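Local atomic coordinates of DPS family dna-binding stress response protein (Thermosynechococcus elongatus, PDB entry 2C41), a protein that probably binds and oxidises iron within a twelve-subunit, ferritin-like assembly, and may also bind DNA as part of the stress response. Residues Ser53-Met58 with Gln140-Phe145; Ile59-Glu64 with Thr133-Thr138; Glu9-Thr14 with Thr121-Ile126; Glu118-Thr121 with Gly127-Asp130. All blocks are in the same frame, centred on the assembly; numbering follows the deposited sequence.

Contact 1 of 4, residues Ser53-Met58 with Gln140-Phe145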
# COMPACT_ATOMS: atom_id res chain seq x y z
N SER C 53 -8.06 -2.92 -21.55
CA SER C 53 -8.39 -2.23 -20.29
C SER C 53 -8.36 -0.72 -20.41
O SER C 53 -9.16 -0.03 -19.78
CB SER C 53 -7.45 -2.67 -19.17
OG SER C 53 -7.78 -3.99 -18.76
N GLU C 54 -7.43 -0.20 -21.21
CA GLU C 54 -7.34 1.23 -21.45
C GLU C 54 -8.51 1.75 -22.27
O GLU C 54 -9.05 2.81 -21.98
CB GLU C 54 -6.00 1.60 -22.08
CG GLU C 54 -4.85 1.44 -21.09
CD GLU C 54 -3.55 2.00 -21.62
OE1 GLU C 54 -2.95 2.84 -20.92
OE2 GLU C 54 -3.14 1.61 -22.74
N VAL C 55 -8.90 0.99 -23.28
CA VAL C 55 -10.11 1.31 -24.05
C VAL C 55 -11.35 1.22 -23.15
O VAL C 55 -12.21 2.09 -23.18
CB VAL C 55 -10.28 0.40 -25.28
CG1 VAL C 55 -11.64 0.63 -25.92
CG2 VAL C 55 -9.16 0.66 -26.30
N PHE C 56 -11.40 0.18 -22.32
CA PHE C 56 -12.52 -0.02 -21.40
C PHE C 56 -12.82 1.23 -20.57
O PHE C 56 -13.98 1.63 -20.46
CB PHE C 56 -12.24 -1.17 -20.43
CG PHE C 56 -13.28 -1.30 -19.35
CD1 PHE C 56 -13.06 -0.78 -18.08
CD2 PHE C 56 -14.50 -1.93 -19.62
CE1 PHE C 56 -14.03 -0.88 -17.09
CE2 PHE C 56 -15.48 -2.04 -18.63
CZ PHE C 56 -15.24 -1.52 -17.36
N ALA C 57 -11.77 1.82 -20.00
CA ALA C 57 -11.89 3.00 -19.13
C ALA C 57 -12.57 4.16 -19.84
O ALA C 57 -13.20 5.01 -19.20
CB ALA C 57 -10.53 3.41 -18.62
N MET C 58 -12.44 4.20 -21.16
CA MET C 58 -13.02 5.27 -21.95
C MET C 58 -14.53 5.22 -22.04
O MET C 58 -15.17 6.25 -22.27
CB MET C 58 -12.43 5.26 -23.36
CG MET C 58 -10.93 5.39 -23.38
SD MET C 58 -10.39 5.46 -25.09
CE MET C 58 -8.63 5.22 -24.89
N GLN C 140 -3.34 6.29 -30.15
CA GLN C 140 -2.09 6.40 -30.92
C GLN C 140 -1.00 5.48 -30.35
O GLN C 140 -0.23 4.88 -31.11
CB GLN C 140 -1.64 7.85 -31.01
CG GLN C 140 -2.58 8.65 -31.90
CD GLN C 140 -2.44 10.16 -31.78
OE1 GLN C 140 -2.14 10.70 -30.70
NE2 GLN C 140 -2.70 10.86 -32.88
N LYS C 141 -0.97 5.33 -29.03
CA LYS C 141 -0.02 4.40 -28.39
C LYS C 141 -0.34 2.96 -28.78
O LYS C 141 0.56 2.21 -29.19
CB LYS C 141 -0.05 4.54 -26.86
CG LYS C 141 0.93 3.58 -26.16
CD LYS C 141 0.84 3.67 -24.63
CE LYS C 141 -0.47 3.08 -24.11
NZ LYS C 141 -0.42 2.80 -22.64
N HIS C 142 -1.61 2.60 -28.70
CA HIS C 142 -2.08 1.25 -29.04
C HIS C 142 -1.74 0.90 -30.48
O HIS C 142 -1.27 -0.20 -30.77
CB HIS C 142 -3.59 1.14 -28.83
CG HIS C 142 -4.01 1.20 -27.39
ND1 HIS C 142 -5.34 1.27 -27.02
CD2 HIS C 142 -3.29 1.19 -26.25
CE1 HIS C 142 -5.42 1.30 -25.70
NE2 HIS C 142 -4.19 1.26 -25.20
N ARG C 143 -1.99 1.85 -31.39
CA ARG C 143 -1.71 1.66 -32.81
C ARG C 143 -0.22 1.41 -33.05
O ARG C 143 0.16 0.53 -33.81
CB ARG C 143 -2.19 2.88 -33.60
CG ARG C 143 -1.80 2.86 -35.07
CD ARG C 143 -2.19 4.17 -35.76
NE ARG C 143 -1.66 4.20 -37.12
CZ ARG C 143 -0.43 4.61 -37.44
NH1 ARG C 143 -0.05 4.58 -38.72
NH2 ARG C 143 0.41 5.05 -36.50
N TRP C 144 0.63 2.21 -32.40
CA TRP C 144 2.07 2.03 -32.50
C TRP C 144 2.51 0.62 -32.04
O TRP C 144 3.21 -0.07 -32.78
CB TRP C 144 2.81 3.15 -31.75
CG TRP C 144 4.20 2.81 -31.35
CD1 TRP C 144 5.19 2.30 -32.15
CD2 TRP C 144 4.76 2.95 -30.05
NE1 TRP C 144 6.34 2.10 -31.40
CE2 TRP C 144 6.10 2.50 -30.11
CE3 TRP C 144 4.25 3.41 -28.82
CZ2 TRP C 144 6.94 2.49 -28.99
CZ3 TRP C 144 5.09 3.41 -27.71
CH2 TRP C 144 6.42 2.94 -27.81
N PHE C 145 2.09 0.22 -30.84
CA PHE C 145 2.39 -1.13 -30.32
C PHE C 145 2.00 -2.23 -31.31
O PHE C 145 2.80 -3.11 -31.64
CB PHE C 145 1.67 -1.37 -28.99
CG PHE C 145 2.49 -1.05 -27.76
CD1 PHE C 145 2.90 0.25 -27.50
CD2 PHE C 145 2.83 -2.05 -26.86
CE1 PHE C 145 3.66 0.55 -26.36
CE2 PHE C 145 3.59 -1.77 -25.71
CZ PHE C 145 4.00 -0.46 -25.46
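The carboxylate of E54 meets H142 and K141 across a wide gap, bridged mainly by long side chains: the axes of the two short, nearly antiparallel segments stay 11.8 Å apart. The compact half lies around the H142 imidazole. H142 NE2 donates to E54 OE2 over 2.7 Å, with the oxygen close to the ring plane but reached on the anti side of the carboxylate and somewhat out of its plane. E54 CB also sits at the ring edge, 3.6 Å from H142 NE2, and V55 CG2 comes to 3.8 Å from H142 CE1. H106 and Y29 pack on the imidazole from other helices.

The outer half is sparser. K141 bends at chi3 (70°) and crosses E54 at about a right angle, bringing NZ to 3.0 Å from E54 OE2 on the syn side; its second bond, to E54 OE1, is weak. OE2 thus serves two donors, which probably stabilises its negative charge. Both partners of this salt bridge remain partly exposed, and a triethylene glycol, probably from the crystallisation liquor, lies near the lysine. The buried histidine and the more exposed salt bridge together join helices 41-68 and 126-149, antiparallel members of the ferritin-like four-helix bundle.

Contact 2 of 4, residues Ile59-Glu64 with Thr133-Thr138; sequences IDELAE and TRLVQT
E61 and R134 reach for each other from opposite sides of the groove between helices 41-68 and 126-149, two antiparallel members of the ferritin-like four-helix bundle. Their short segments run at 156° to one another with axes 12.2 Å apart, so side-chain shape decides what can touch. R134 leaves its helix with CG opposite the backbone N (chi1 173°), then folds at chi3 (53°), a bend that presents the end of the guanidinium to the facing carboxylate. E61 answers with a chain that stays extended beyond CG. The result is an end-on, two-nitrogen salt bridge between groups that are nearly coplanar. R134 NH2 donates to E61 OE1 at 3.0 Å in an almost straight bond, and R134 NH1 to E61 OE2 at 2.8 Å; both oxygens are approached on their syn sides. Two bonds, one to each oxygen, restrict rotation of both flat ends.

Under the ion pair the character changes to hydrocarbon. L62 and L135 extend toward each other tip to tip, with L135 CD1 lying 4.0 Å from both L62 CG and L62 CD2. L131 adds to this apolar layer from the preceding turn of helix 126-149, while M113 covers L135 from helix 95-122. The other branch of L135 points beneath the charged pair: its CD2 comes to 3.5 Å from E61 OE1, the oxygen that R134 NH2 grips.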
# COMPACT_ATOMS: atom_id res chain seq x y z
N ILE C 59 -15.10 4.03 -21.88
CA ILE C 59 -16.54 3.85 -22.01
C ILE C 59 -17.29 4.76 -21.04
O ILE C 59 -18.16 5.54 -21.45
CB ILE C 59 -16.98 2.38 -21.79
CG1 ILE C 59 -16.34 1.47 -22.85
CG2 ILE C 59 -18.50 2.28 -21.80
CD1 ILE C 59 -16.37 -0.01 -22.49
N ASP C 60 -16.95 4.68 -19.76
CA ASP C 60 -17.63 5.49 -18.76
C ASP C 60 -17.35 6.99 -18.93
O ASP C 60 -18.24 7.81 -18.72
CB ASP C 60 -17.27 5.02 -17.35
CG ASP C 60 -18.21 5.57 -16.31
OD1 ASP C 60 -17.79 6.48 -15.57
OD2 ASP C 60 -19.38 5.14 -16.27
N GLU C 61 -16.12 7.34 -19.33
CA GLU C 61 -15.75 8.74 -19.54
C GLU C 61 -16.60 9.37 -20.65
O GLU C 61 -17.10 10.49 -20.49
CB GLU C 61 -14.28 8.86 -19.92
CG GLU C 61 -13.32 8.50 -18.83
CD GLU C 61 -12.01 9.21 -19.02
OE1 GLU C 61 -11.12 8.64 -19.68
OE2 GLU C 61 -11.90 10.36 -18.56
N LEU C 62 -16.72 8.65 -21.76
CA LEU C 62 -17.49 9.12 -22.92
C LEU C 62 -18.99 9.13 -22.64
O LEU C 62 -19.70 10.05 -23.08
CB LEU C 62 -17.16 8.27 -24.15
CG LEU C 62 -15.74 8.45 -24.69
CD1 LEU C 62 -15.36 7.25 -25.58
CD2 LEU C 62 -15.62 9.78 -25.44
N ALA C 63 -19.46 8.13 -21.91
CA ALA C 63 -20.88 8.05 -21.56
C ALA C 63 -21.27 9.17 -20.62
O ALA C 63 -22.24 9.88 -20.86
CB ALA C 63 -21.19 6.69 -20.94
N GLU C 64 -20.49 9.36 -19.55
CA GLU C 64 -20.84 10.38 -18.57
C GLU C 64 -20.64 11.81 -19.10
O GLU C 64 -21.31 12.74 -18.63
CB GLU C 64 -20.13 10.11 -17.24
CG GLU C 64 -20.52 8.73 -16.68
CD GLU C 64 -20.42 8.62 -15.18
OE1 GLU C 64 -19.57 9.31 -14.57
OE2 GLU C 64 -21.21 7.82 -14.63
N THR C 133 -8.91 14.86 -26.99
CA THR C 133 -7.48 15.14 -27.14
C THR C 133 -6.63 14.22 -26.27
O THR C 133 -5.58 13.73 -26.70
CB THR C 133 -7.17 16.61 -26.85
OG1 THR C 133 -7.85 17.43 -27.81
CG2 THR C 133 -5.66 16.89 -26.95
N ARG C 134 -7.10 13.96 -25.05
CA ARG C 134 -6.42 13.02 -24.15
C ARG C 134 -6.56 11.57 -24.64
O ARG C 134 -5.58 10.84 -24.75
CB ARG C 134 -6.95 13.17 -22.72
CG ARG C 134 -6.43 12.10 -21.74
CD ARG C 134 -6.68 12.48 -20.28
NE ARG C 134 -8.08 12.81 -20.01
CZ ARG C 134 -9.06 11.93 -19.80
NH1 ARG C 134 -10.29 12.37 -19.56
NH2 ARG C 134 -8.82 10.62 -19.82
N LEU C 135 -7.80 11.17 -24.92
CA LEU C 135 -8.07 9.78 -25.29
C LEU C 135 -7.39 9.36 -26.59
O LEU C 135 -6.93 8.23 -26.71
CB LEU C 135 -9.58 9.51 -25.36
CG LEU C 135 -10.40 9.65 -24.07
CD1 LEU C 135 -11.82 9.11 -24.30
CD2 LEU C 135 -9.72 8.97 -22.88
N VAL C 136 -7.32 10.28 -27.55
CA VAL C 136 -6.72 9.92 -28.84
C VAL C 136 -5.25 9.50 -28.70
O VAL C 136 -4.77 8.66 -29.46
CB VAL C 136 -6.96 11.03 -29.91
CG1 VAL C 136 -5.97 12.18 -29.74
CG2 VAL C 136 -6.89 10.45 -31.33
N GLN C 137 -4.55 10.05 -27.71
CA GLN C 137 -3.14 9.71 -27.49
C GLN C 137 -2.97 8.25 -27.06
O GLN C 137 -2.01 7.58 -27.44
CB GLN C 137 -2.49 10.66 -26.48
CG GLN C 137 -2.48 12.11 -26.97
CD GLN C 137 -2.11 13.10 -25.89
OE1 GLN C 137 -2.95 13.92 -25.45
NE2 GLN C 137 -0.87 13.04 -25.44
N THR C 138 -3.93 7.75 -26.27
CA THR C 138 -3.93 6.34 -25.89
C THR C 138 -4.15 5.45 -27.13
O THR C 138 -3.46 4.45 -27.31
CB THR C 138 -4.98 6.08 -24.79
OG1 THR C 138 -4.56 6.77 -23.61
CG2 THR C 138 -5.12 4.60 -24.49

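Contact 3 of 4, residues Glu9-Thr14 with Thr121-Ile126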
# COMPACT_ATOMS: atom_id res chain seq x y z
N GLU C 9 -25.75 19.95 -30.16
CA GLU C 9 -26.44 18.73 -30.57
C GLU C 9 -25.46 17.80 -31.30
O GLU C 9 -25.39 16.61 -31.04
CB GLU C 9 -27.65 19.07 -31.44
CG GLU C 9 -28.73 19.79 -30.66
CD GLU C 9 -29.74 20.51 -31.55
OE1 GLU C 9 -29.68 20.39 -32.79
OE2 GLU C 9 -30.60 21.22 -30.98
N GLN C 10 -24.68 18.39 -32.19
CA GLN C 10 -23.65 17.64 -32.92
C GLN C 10 -22.61 17.03 -31.98
O GLN C 10 -22.19 15.90 -32.19
CB GLN C 10 -22.95 18.53 -33.95
CG GLN C 10 -23.83 18.84 -35.16
CD GLN C 10 -23.15 19.75 -36.17
OE1 GLN C 10 -22.01 19.50 -36.57
NE2 GLN C 10 -23.84 20.80 -36.59
N VAL C 11 -22.20 17.78 -30.95
CA VAL C 11 -21.26 17.24 -29.97
C VAL C 11 -21.82 15.97 -29.31
O VAL C 11 -21.13 14.95 -29.19
CB VAL C 11 -20.87 18.28 -28.89
CG1 VAL C 11 -20.15 17.60 -27.73
CG2 VAL C 11 -19.98 19.35 -29.49
N LEU C 12 -23.08 16.03 -28.89
CA LEU C 12 -23.73 14.87 -28.28
C LEU C 12 -23.74 13.67 -29.22
O LEU C 12 -23.49 12.54 -28.80
CB LEU C 12 -25.14 15.22 -27.80
CG LEU C 12 -25.17 16.16 -26.60
CD1 LEU C 12 -26.60 16.63 -26.32
CD2 LEU C 12 -24.56 15.48 -25.38
N THR C 13 -24.01 13.92 -30.50
CA THR C 13 -23.98 12.87 -31.51
C THR C 13 -22.59 12.21 -31.56
O THR C 13 -22.49 10.99 -31.59
CB THR C 13 -24.42 13.42 -32.90
OG1 THR C 13 -25.78 13.85 -32.82
CG2 THR C 13 -24.26 12.37 -33.99
N THR C 14 -21.53 13.03 -31.53
CA THR C 14 -20.17 12.49 -31.55
C THR C 14 -19.90 11.61 -30.33
O THR C 14 -19.28 10.56 -30.45
CB THR C 14 -19.06 13.56 -31.66
OG1 THR C 14 -18.86 14.22 -30.40
CG2 THR C 14 -19.38 14.59 -32.77
N THR C 121 -14.56 21.92 -30.26
CA THR C 121 -13.87 23.21 -30.20
C THR C 121 -14.73 24.31 -30.84
O THR C 121 -14.89 25.41 -30.26
CB THR C 121 -12.46 23.11 -30.85
OG1 THR C 121 -11.61 22.30 -30.02
CG2 THR C 121 -11.82 24.50 -31.03
N GLU C 122 -15.32 24.01 -31.99
CA GLU C 122 -16.23 24.94 -32.67
C GLU C 122 -17.46 25.27 -31.82
O GLU C 122 -17.96 26.39 -31.86
CB GLU C 122 -16.68 24.36 -34.02
CG GLU C 122 -15.58 24.37 -35.06
CD GLU C 122 -16.03 23.82 -36.40
OE1 GLU C 122 -15.19 23.72 -37.32
OE2 GLU C 122 -17.23 23.49 -36.55
N ALA C 123 -17.93 24.28 -31.06
CA ALA C 123 -19.08 24.45 -30.17
C ALA C 123 -18.72 25.21 -28.89
O ALA C 123 -19.61 25.52 -28.07
CB ALA C 123 -19.69 23.10 -29.81
N GLY C 124 -17.43 25.49 -28.70
CA GLY C 124 -16.93 26.13 -27.49
C GLY C 124 -16.85 25.17 -26.31
O GLY C 124 -16.66 25.58 -25.17
N ASP C 125 -17.00 23.87 -26.60
CA ASP C 125 -16.99 22.83 -25.57
C ASP C 125 -15.56 22.37 -25.30
O ASP C 125 -15.12 21.32 -25.77
CB ASP C 125 -17.87 21.65 -26.00
CG ASP C 125 -18.05 20.61 -24.89
OD1 ASP C 125 -17.37 20.68 -23.83
OD2 ASP C 125 -18.87 19.69 -25.10
N ILE C 126 -14.83 23.19 -24.54
CA ILE C 126 -13.41 22.93 -24.28
C ILE C 126 -13.18 21.61 -23.54
O ILE C 126 -12.18 20.93 -23.77
CB ILE C 126 -12.70 24.13 -23.56
CG1 ILE C 126 -13.28 24.38 -22.16
CG2 ILE C 126 -12.76 25.40 -24.44
CD1 ILE C 126 -12.60 25.49 -21.37
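V11 and A123 bring the backbones together, their CA atoms 7.5 Å apart where a regular helix faces a tight turn. Segment 9-14 is helical throughout. In 121-126, by contrast, one helix finishes and the next begins: G124 takes a positive phi of 77° in a Schellman motif, with its N bonded to T121 O over 3.0 Å, and D125 follows as the N-cap of helix 126-149, at the centre of an inverse gamma turn.

The single side chain of V11 supplies the whole contact from its helix, one methyl for each partner. CG2 packs against the CB of A123 at 3.8 Å. CG1, placed opposite the backbone N by a chi1 of 167°, comes to 3.6 Å from D125 OD2, a van der Waals contact with a carboxylate oxygen that has polar partners of its own. D125 OD2 is hydrogen-bonded to T128 OG1, and D125 OD1 forms a salt bridge with R65 NH1, which probably offsets the charge of this buried side chain. One turn further along helix 6-35, T14 OG1 donates to V11 O (2.7 Å) on a lone pair in the carbonyl plane, and it is also hydrogen-bonded to Y132 OH.

V11 is hemmed in by I119 of helix 95-122, T128 of helix 126-149 and L69 from the loop after helix 41-68. The first helix is thereby fitted against the turn connecting the last two long helices.

Contact 4 of 4, residues Glu118-Thr121 with Gly127-Asp130; sequences EIAT and GTAD
A120 is the first residue of 118-121 to meet the facing helix, and it does so at very short range, its CA lying 5.1 Å from that of A129. Its CB rests against the backbone of the facing segment, 3.5 Å from A129 N, and is 4.0 Å from the CB of A129. The CG2 of T128 closes in on the same methyl at 3.9 Å, so the CB of A120 is packed against both residues at once. T128 is turned to suit this: with chi1 at -61° its methyl stands opposite the backbone N and faces the alanine, while its hydroxyl is directed to polar partners. T128 OG1 is hydrogen-bonded to D125 OD2 and to R65 NE, which satisfies this buried oxygen without any bond across the contact.

T121 comes next, on the more exposed side of the contact. Its side chain passes alongside A129, with OG1 3.4 Å from the CB of A129; this is a van der Waals contact, and the polar partner of the hydroxyl is A117 O, one turn back in its own helix. A chi1 of -69° sets OG1 beside the backbone N, from where it can reach both that carbonyl and the methyl of A129.

No hydrogen bond links the two segments. The small residues at the interface, two alanines and two threonines, allow this close approach. The arrangement is that of an alpha-alpha hairpin, in which a tight turn joins helices 95-122 and 126-149 of the ferritin-like four-helix bundle.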
# COMPACT_ATOMS: atom_id res chain seq x y z
N GLU C 118 -12.49 18.80 -33.13
CA GLU C 118 -12.70 20.03 -33.88
C GLU C 118 -14.14 20.52 -33.73
O GLU C 118 -14.36 21.72 -33.54
CB GLU C 118 -12.32 19.89 -35.37
CG GLU C 118 -12.08 21.26 -36.04
CD GLU C 118 -11.74 21.19 -37.52
OE1 GLU C 118 -11.80 22.26 -38.18
OE2 GLU C 118 -11.40 20.10 -38.04
N ILE C 119 -15.10 19.59 -33.80
CA ILE C 119 -16.51 19.91 -33.62
C ILE C 119 -16.75 20.49 -32.22
O ILE C 119 -17.39 21.53 -32.07
CB ILE C 119 -17.42 18.69 -33.85
CG1 ILE C 119 -17.39 18.30 -35.34
CG2 ILE C 119 -18.86 18.99 -33.41
CD1 ILE C 119 -17.88 16.88 -35.63
N ALA C 120 -16.20 19.83 -31.20
CA ALA C 120 -16.34 20.33 -29.82
C ALA C 120 -15.73 21.72 -29.66
O ALA C 120 -16.31 22.61 -29.02
CB ALA C 120 -15.71 19.35 -28.84
N THR C 121 -14.56 21.92 -30.26
CA THR C 121 -13.87 23.21 -30.20
C THR C 121 -14.73 24.31 -30.84
O THR C 121 -14.89 25.41 -30.26
CB THR C 121 -12.46 23.11 -30.85
OG1 THR C 121 -11.61 22.30 -30.02
CG2 THR C 121 -11.82 24.50 -31.03
N GLY C 127 -14.10 21.24 -22.66
CA GLY C 127 -14.00 19.99 -21.90
C GLY C 127 -14.05 18.76 -22.80
O GLY C 127 -13.23 17.86 -22.68
N THR C 128 -15.03 18.73 -23.70
CA THR C 128 -15.17 17.60 -24.62
C THR C 128 -14.02 17.53 -25.61
O THR C 128 -13.53 16.44 -25.91
CB THR C 128 -16.52 17.63 -25.35
OG1 THR C 128 -17.57 17.54 -24.38
CG2 THR C 128 -16.63 16.48 -26.33
N ALA C 129 -13.56 18.69 -26.10
CA ALA C 129 -12.38 18.72 -26.97
C ALA C 129 -11.17 18.13 -26.22
O ALA C 129 -10.40 17.35 -26.78
CB ALA C 129 -12.07 20.14 -27.43
N ASP C 130 -11.04 18.49 -24.94
CA ASP C 130 -9.94 17.99 -24.11
C ASP C 130 -10.03 16.48 -23.92
O ASP C 130 -9.02 15.79 -24.00
CB ASP C 130 -9.92 18.69 -22.75
CG ASP C 130 -8.81 18.18 -21.86
OD1 ASP C 130 -7.63 18.44 -22.18
OD2 ASP C 130 -9.11 17.49 -20.87

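How the contacts relate
Contacts 1 and 2 are successive layers of one interface, helix 41-68 against helix 126-149, with centres 10 Å apart. M58 and T138 join them, M58 CE lying 3.6 Å from T138 CG2. Each layer combines an ion pair with a more buried side. Triethylene glycol, probably from the crystallisation liquor, lies near K141 and R134, and tetraethylene glycol, probably of the same origin, near D125. Contacts 3 and 4 form a second cluster at one end of the bundle, with centres 6 Å apart. They share T121, and D125 N is probably hydrogen-bonded to A120 O at 2.8 Å. Helix 126-149 runs through contacts 4, 2 and 1 in turn, while contact 3 adds helix 6-35.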